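Local coordinates for protein putative tagatose-6-phosphate ketose/aldose isomerase (Escherichia coli, PDB 3C3J) that is a putative ketose/aldose isomerase built from two SIS domains, its precise function not established, at residues R55-G60 with N82-P87; H103-I108 with P131-L136. One frame throughout, in Å; residues are numbered along the deposited sequence.

Contact 1. Residues R55-G60 with N82-P87; sequences RIILTG and NFSAVP
Ile-56 CG1 and Phe-83 CG both stand anti to the carbonyl carbon of their own residue (chi1 -53° and -79°), which lays the two groups side by side, pointing the same way, on one face of the sheet. The outer methyl of Ile-56 thereby comes over the phenyl face: CD1 lies 3.6 Å from the centroid of the Phe-83 ring, 22° off its normal, a CH-pi contact displaced toward the rim at CZ. Leu-58 approaches the same ring from its edge, with its CD1 3.7 Å from Phe-83 CD1, so the aliphatic chains meet the phenyl group on a face and at an edge. Phe-187 adds an edge-to-face ring contact, and Leu-75 of helix 63-79 also packs on Phe-83.

The backbones beneath run parallel. Ile-56 donates its N-H to Asn-82 O at 2.8 Å and accepts from Ser-84 N through its O, while Leu-58 uses its N to reach Ser-84 O at 2.8 Å and its O to take Val-86 N at 3.0 Å. Alternate residues of 55-59 thus make both bonds, the ladder of a parallel pair. With helix 63-79 between the strands in sequence, this is a beta-alpha-beta unit at one side of the SIS domain's parallel sheet, consistent with its Rossmann-like architecture.

On the other face the side chains of Ile-57 and Val-86 cross at an angle, with Ile-57 CG2 4.0 Å from Val-86 CB. Past the last ladder bond, Thr-59 turns OG1 anti to its own N, and this hydroxyl donates to Val-86 O at 2.7 Å, in the carbonyl plane. The bond joins Thr-59 to the residue preceding Pro-87, the N-cap of helix 88-93.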
loop_
_atom_site.group_PDB
_atom_site.type_symbol
_atom_site.label_atom_id
_atom_site.label_comp_id
_atom_site.label_asym_id
_atom_site.label_seq_id
_atom_site.Cartn_x
_atom_site.Cartn_y
_atom_site.Cartn_z
ATOM N N ARG A 55 9.922 12.042 14.944
ATOM C CA ARG A 55 9.372 11.153 13.902
ATOM C C ARG A 55 10.505 10.289 13.362
ATOM O O ARG A 55 11.625 10.777 13.141
ATOM C CB ARG A 55 8.755 11.960 12.765
ATOM C CG ARG A 55 7.300 12.338 12.976
ATOM C CD ARG A 55 7.033 13.057 14.275
ATOM N NE ARG A 55 5.590 13.287 14.472
ATOM C CZ ARG A 55 5.030 13.711 15.612
ATOM N NH1 ARG A 55 5.763 13.982 16.680
ATOM N NH2 ARG A 55 3.710 13.871 15.679
ATOM N N ILE A 56 10.224 9.014 13.140
ATOM C CA ILE A 56 11.207 8.113 12.562
ATOM C C ILE A 56 10.576 7.571 11.281
ATOM O O ILE A 56 9.532 6.955 11.324
ATOM C CB ILE A 56 11.594 6.957 13.495
ATOM C CG1 ILE A 56 12.046 7.451 14.888
ATOM C CG2 ILE A 56 12.674 6.100 12.853
ATOM C CD1 ILE A 56 12.308 6.327 15.860
ATOM N N ILE A 57 11.208 7.826 10.142
ATOM C CA ILE A 57 10.687 7.355 8.867
ATOM C C ILE A 57 11.632 6.319 8.294
ATOM O O ILE A 57 12.824 6.579 8.157
ATOM C CB ILE A 57 10.456 8.512 7.869
ATOM C CG1 ILE A 57 9.322 9.394 8.365
ATOM C CG2 ILE A 57 10.137 7.973 6.447
ATOM C CD1 ILE A 57 9.035 10.645 7.518
ATOM N N LEU A 58 11.100 5.152 7.958
ATOM C CA LEU A 58 11.853 4.134 7.233
ATOM C C LEU A 58 11.583 4.335 5.744
ATOM O O LEU A 58 10.440 4.339 5.310
ATOM C CB LEU A 58 11.401 2.733 7.654
ATOM C CG LEU A 58 12.031 2.152 8.901
ATOM C CD1 LEU A 58 11.701 2.982 10.147
ATOM C CD2 LEU A 58 11.615 0.685 9.057
ATOM N N THR A 59 12.639 4.502 4.958
ATOM C CA THR A 59 12.470 4.786 3.544
ATOM C C THR A 59 13.394 3.946 2.650
ATOM O O THR A 59 14.559 3.697 2.981
ATOM C CB THR A 59 12.645 6.308 3.263
ATOM O OG1 THR A 59 12.135 6.613 1.960
ATOM C CG2 THR A 59 14.153 6.758 3.380
ATOM N N GLY A 60 12.844 3.508 1.525
ATOM C CA GLY A 60 13.578 2.815 0.476
ATOM C C GLY A 60 12.722 2.813 -0.792
ATOM O O GLY A 60 11.547 3.230 -0.763
ATOM N N ASN A 82 7.381 6.996 17.351
ATOM C CA ASN A 82 6.675 7.363 16.123
ATOM C C ASN A 82 7.373 6.828 14.861
ATOM O O ASN A 82 7.945 7.598 14.095
ATOM C CB ASN A 82 6.577 8.899 16.031
ATOM C CG ASN A 82 5.802 9.517 17.165
ATOM O OD1 ASN A 82 6.227 10.537 17.762
ATOM N ND2 ASN A 82 4.649 8.941 17.463
ATOM N N PHE A 83 7.322 5.510 14.661
ATOM C CA PHE A 83 7.865 4.866 13.463
ATOM C C PHE A 83 6.804 4.814 12.374
ATOM O O PHE A 83 5.639 4.477 12.663
ATOM C CB PHE A 83 8.277 3.419 13.756
ATOM C CG PHE A 83 9.583 3.263 14.446
ATOM C CD1 PHE A 83 10.760 3.092 13.713
ATOM C CD2 PHE A 83 9.646 3.269 15.835
ATOM C CE1 PHE A 83 11.968 2.947 14.349
ATOM C CE2 PHE A 83 10.848 3.109 16.483
ATOM C CZ PHE A 83 12.020 2.958 15.745
ATOM N N SER A 84 7.205 5.126 11.139
ATOM C CA SER A 84 6.376 4.951 9.957
ATOM C C SER A 84 7.266 4.629 8.749
ATOM O O SER A 84 8.466 4.823 8.803
ATOM C CB SER A 84 5.554 6.203 9.668
ATOM O OG SER A 84 6.367 7.297 9.331
ATOM N N ALA A 85 6.642 4.178 7.668
ATOM C CA ALA A 85 7.325 3.872 6.431
ATOM C C ALA A 85 6.794 4.757 5.289
ATOM O O ALA A 85 5.575 4.842 5.064
ATOM C CB ALA A 85 7.104 2.380 6.060
ATOM N N VAL A 86 7.698 5.386 4.554
ATOM C CA VAL A 86 7.333 6.168 3.365
ATOM C C VAL A 86 8.376 5.846 2.327
ATOM O O VAL A 86 9.555 6.082 2.559
ATOM C CB VAL A 86 7.336 7.718 3.627
ATOM C CG1 VAL A 86 6.919 8.486 2.381
ATOM C CG2 VAL A 86 6.408 8.073 4.762
ATOM N N PRO A 87 7.965 5.290 1.192
ATOM C CA PRO A 87 8.920 4.960 0.132
ATOM C C PRO A 87 9.691 6.180 -0.342
ATOM O O PRO A 87 9.148 7.289 -0.347
ATOM C CB PRO A 87 8.033 4.451 -1.005
ATOM C CG PRO A 87 6.742 4.084 -0.379
ATOM C CD PRO A 87 6.586 4.894 0.859
#

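Contact 2. Residues H103-I108 with P131-L136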
loop_
_atom_site.group_PDB
_atom_site.type_symbol
_atom_site.label_atom_id
_atom_site.label_comp_id
_atom_site.label_asym_id
_atom_site.label_seq_id
_atom_site.Cartn_x
_atom_site.Cartn_y
_atom_site.Cartn_z
ATOM N N HIS A 103 8.693 18.997 13.586
ATOM C CA HIS A 103 9.198 17.970 14.499
ATOM C C HIS A 103 10.591 17.519 14.079
ATOM O O HIS A 103 10.923 17.589 12.890
ATOM C CB HIS A 103 8.314 16.721 14.497
ATOM C CG HIS A 103 6.883 16.986 14.820
ATOM N ND1 HIS A 103 6.479 17.557 16.003
ATOM C CD2 HIS A 103 5.758 16.748 14.111
ATOM C CE1 HIS A 103 5.165 17.674 16.004
ATOM N NE2 HIS A 103 4.701 17.169 14.876
ATOM N N PRO A 104 11.378 16.994 15.030
ATOM C CA PRO A 104 12.623 16.386 14.607
ATOM C C PRO A 104 12.324 15.116 13.805
ATOM O O PRO A 104 11.242 14.524 13.938
ATOM C CB PRO A 104 13.365 16.069 15.927
ATOM C CG PRO A 104 12.580 16.750 17.025
ATOM C CD PRO A 104 11.187 16.895 16.496
ATOM N N LEU A 105 13.252 14.756 12.933
ATOM C CA LEU A 105 13.139 13.552 12.123
ATOM C C LEU A 105 14.410 12.713 12.181
ATOM O O LEU A 105 15.519 13.236 12.081
ATOM C CB LEU A 105 12.883 13.947 10.669
ATOM C CG LEU A 105 12.899 12.852 9.600
ATOM C CD1 LEU A 105 11.824 11.786 9.843
ATOM C CD2 LEU A 105 12.742 13.429 8.208
ATOM N N LEU A 106 14.238 11.398 12.275
ATOM C CA LEU A 106 15.301 10.446 12.066
ATOM C C LEU A 106 14.898 9.662 10.820
ATOM O O LEU A 106 13.871 8.976 10.827
ATOM C CB LEU A 106 15.452 9.496 13.255
ATOM C CG LEU A 106 16.465 8.351 13.070
ATOM C CD1 LEU A 106 17.870 8.876 12.683
ATOM C CD2 LEU A 106 16.517 7.416 14.307
ATOM N N LEU A 107 15.682 9.785 9.770
ATOM C CA LEU A 107 15.403 9.099 8.504
ATOM C C LEU A 107 16.281 7.868 8.392
ATOM O O LEU A 107 17.521 7.973 8.373
ATOM C CB LEU A 107 15.643 10.020 7.299
ATOM C CG LEU A 107 15.174 9.503 5.939
ATOM C CD1 LEU A 107 13.630 9.322 5.919
ATOM C CD2 LEU A 107 15.661 10.429 4.807
ATOM N N ILE A 108 15.632 6.704 8.328
ATOM C CA ILE A 108 16.333 5.433 8.153
ATOM C C ILE A 108 16.269 5.078 6.658
ATOM O O ILE A 108 15.203 4.774 6.128
ATOM C CB ILE A 108 15.722 4.335 9.018
ATOM C CG1 ILE A 108 15.756 4.753 10.492
ATOM C CG2 ILE A 108 16.496 3.008 8.832
ATOM C CD1 ILE A 108 14.740 4.032 11.307
ATOM N N PRO A 131 14.187 21.051 9.820
ATOM C CA PRO A 131 15.303 21.730 10.458
ATOM C C PRO A 131 16.167 20.850 11.344
ATOM O O PRO A 131 17.388 20.963 11.303
ATOM C CB PRO A 131 14.633 22.852 11.270
ATOM C CG PRO A 131 13.302 23.023 10.691
ATOM C CD PRO A 131 12.897 21.740 10.065
ATOM N N GLU A 132 15.554 20.011 12.164
ATOM C CA GLU A 132 16.296 19.069 13.004
ATOM C C GLU A 132 16.161 17.648 12.454
ATOM O O GLU A 132 15.244 16.906 12.791
ATOM C CB GLU A 132 15.831 19.153 14.462
ATOM C CG GLU A 132 16.831 18.488 15.403
ATOM C CD GLU A 132 16.390 18.422 16.851
ATOM O OE1 GLU A 132 15.375 19.057 17.225
ATOM O OE2 GLU A 132 17.098 17.714 17.615
ATOM N N CYS A 133 17.121 17.287 11.617
ATOM C CA CYS A 133 17.068 16.071 10.831
ATOM C C CYS A 133 18.321 15.240 11.076
ATOM O O CYS A 133 19.467 15.776 11.070
ATOM C CB CYS A 133 16.953 16.395 9.350
ATOM S SG CYS A 133 16.434 14.997 8.371
ATOM N N TYR A 134 18.091 13.951 11.329
ATOM C CA TYR A 134 19.151 12.979 11.575
ATOM C C TYR A 134 18.948 11.811 10.631
ATOM O O TYR A 134 17.842 11.581 10.145
ATOM C CB TYR A 134 19.152 12.487 13.019
ATOM C CG TYR A 134 19.170 13.604 14.027
ATOM C CD1 TYR A 134 20.370 14.172 14.449
ATOM C CD2 TYR A 134 17.976 14.111 14.536
ATOM C CE1 TYR A 134 20.374 15.215 15.360
ATOM C CE2 TYR A 134 17.971 15.156 15.480
ATOM C CZ TYR A 134 19.168 15.696 15.879
ATOM O OH TYR A 134 19.172 16.749 16.783
ATOM N N HIS A 135 20.029 11.098 10.366
ATOM C CA HIS A 135 20.049 9.993 9.380
ATOM C C HIS A 135 20.742 8.761 9.911
ATOM O O HIS A 135 21.818 8.864 10.542
ATOM C CB HIS A 135 20.763 10.438 8.109
ATOM C CG HIS A 135 20.060 11.530 7.390
ATOM N ND1 HIS A 135 20.381 12.859 7.562
ATOM C CD2 HIS A 135 19.007 11.499 6.547
ATOM C CE1 HIS A 135 19.571 13.591 6.821
ATOM N NE2 HIS A 135 18.727 12.792 6.198
ATOM N N LEU A 136 20.137 7.602 9.636
ATOM C CA LEU A 136 20.746 6.299 9.830
ATOM C C LEU A 136 20.578 5.486 8.543
ATOM O O LEU A 136 19.655 4.697 8.413
ATOM C CB LEU A 136 20.103 5.567 11.002
ATOM C CG LEU A 136 20.839 4.289 11.486
ATOM C CD1 LEU A 136 21.793 4.649 12.590
ATOM C CD2 LEU A 136 19.844 3.229 11.954
HETATM O O HOH W 1 12.743 19.773 12.827
#
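Leu-105 and Leu-107 grip the neighbouring strand through both their backbone N and O atoms, in parallel register: the axes of 105-108 and 133-136 approach to 4.5 Å and their directions differ by 24°. Leu-105 N donates to Glu-132 O at 2.9 Å and Leu-105 O accepts from Tyr-134 N; two residues on, Leu-107 N donates to Tyr-134 O at 2.8 Å, the straightest of the four bonds at 171°, and Leu-107 O accepts from Leu-136 N. Before the strands, a water accepts from Glu-132 N and donates weakly to His-103 O, continuing the link into the loops.

With CG anti to the backbone N (chi1 174°), Leu-106 sends CD1 across the Tyr-134 backbone, 3.8 Å from Tyr-134 CB. On the same face, the Tyr-134 ring has Leu-105 O near its plane, at the CD2 edge. Its hydroxyl donates to Glu-132 OE2, which lies in the ring plane; the modelled separation is unusually short, and its exact length is doubtful. Extended beyond CG, the Glu-132 chain runs alongside Pro-104, bringing OE1 to 3.6 Å from Pro-104 CG. The same OE2 forms a salt bridge with Lys-51, which probably favours the charged carboxylate. Leu-45 and Leu-48 of helix 23-49 pack on Leu-106 and Tyr-134 respectively.

The reverse face holds Leu-105, Leu-107, Cys-133 and His-135. Leu-105 CD2 touches Cys-133 SG at 4.0 Å, and the side chains of Leu-107 and His-135 cross at an angle. Ala-126 of helix 117-129 packs against both Leu-107 and Cys-133. That helix connects the two strands in sequence, and the parallel pair with its helix forms a beta-alpha-beta unit of the first SIS domain, whose fold is a three-layer alpha-beta-alpha sandwich.

Overall arrangement
Contacts 1 and 2 belong to successive beta-alpha-beta units of one parallel sheet, their centres about 10 Å apart. They join where strand 55-59 neighbours strand 105-111: Arg-55 O lies 2.8 Å from Leu-106 N, and Ile-57 O lies 2.8 Å from Ile-108 N, both probable hydrogen bonds. The side chains continue the link, since Ile-108 CD1 packs on Ile-56 CG2 at 3.3 Å and on Leu-58 CD1 at 3.4 Å, extending the apolar layer around Phe-83 toward contact 2. The order 82-85, 55-59, 105-111, 133-139 places strand 82-85 at one margin within this chain, while strand 159-160 follows 133-139 on the other side.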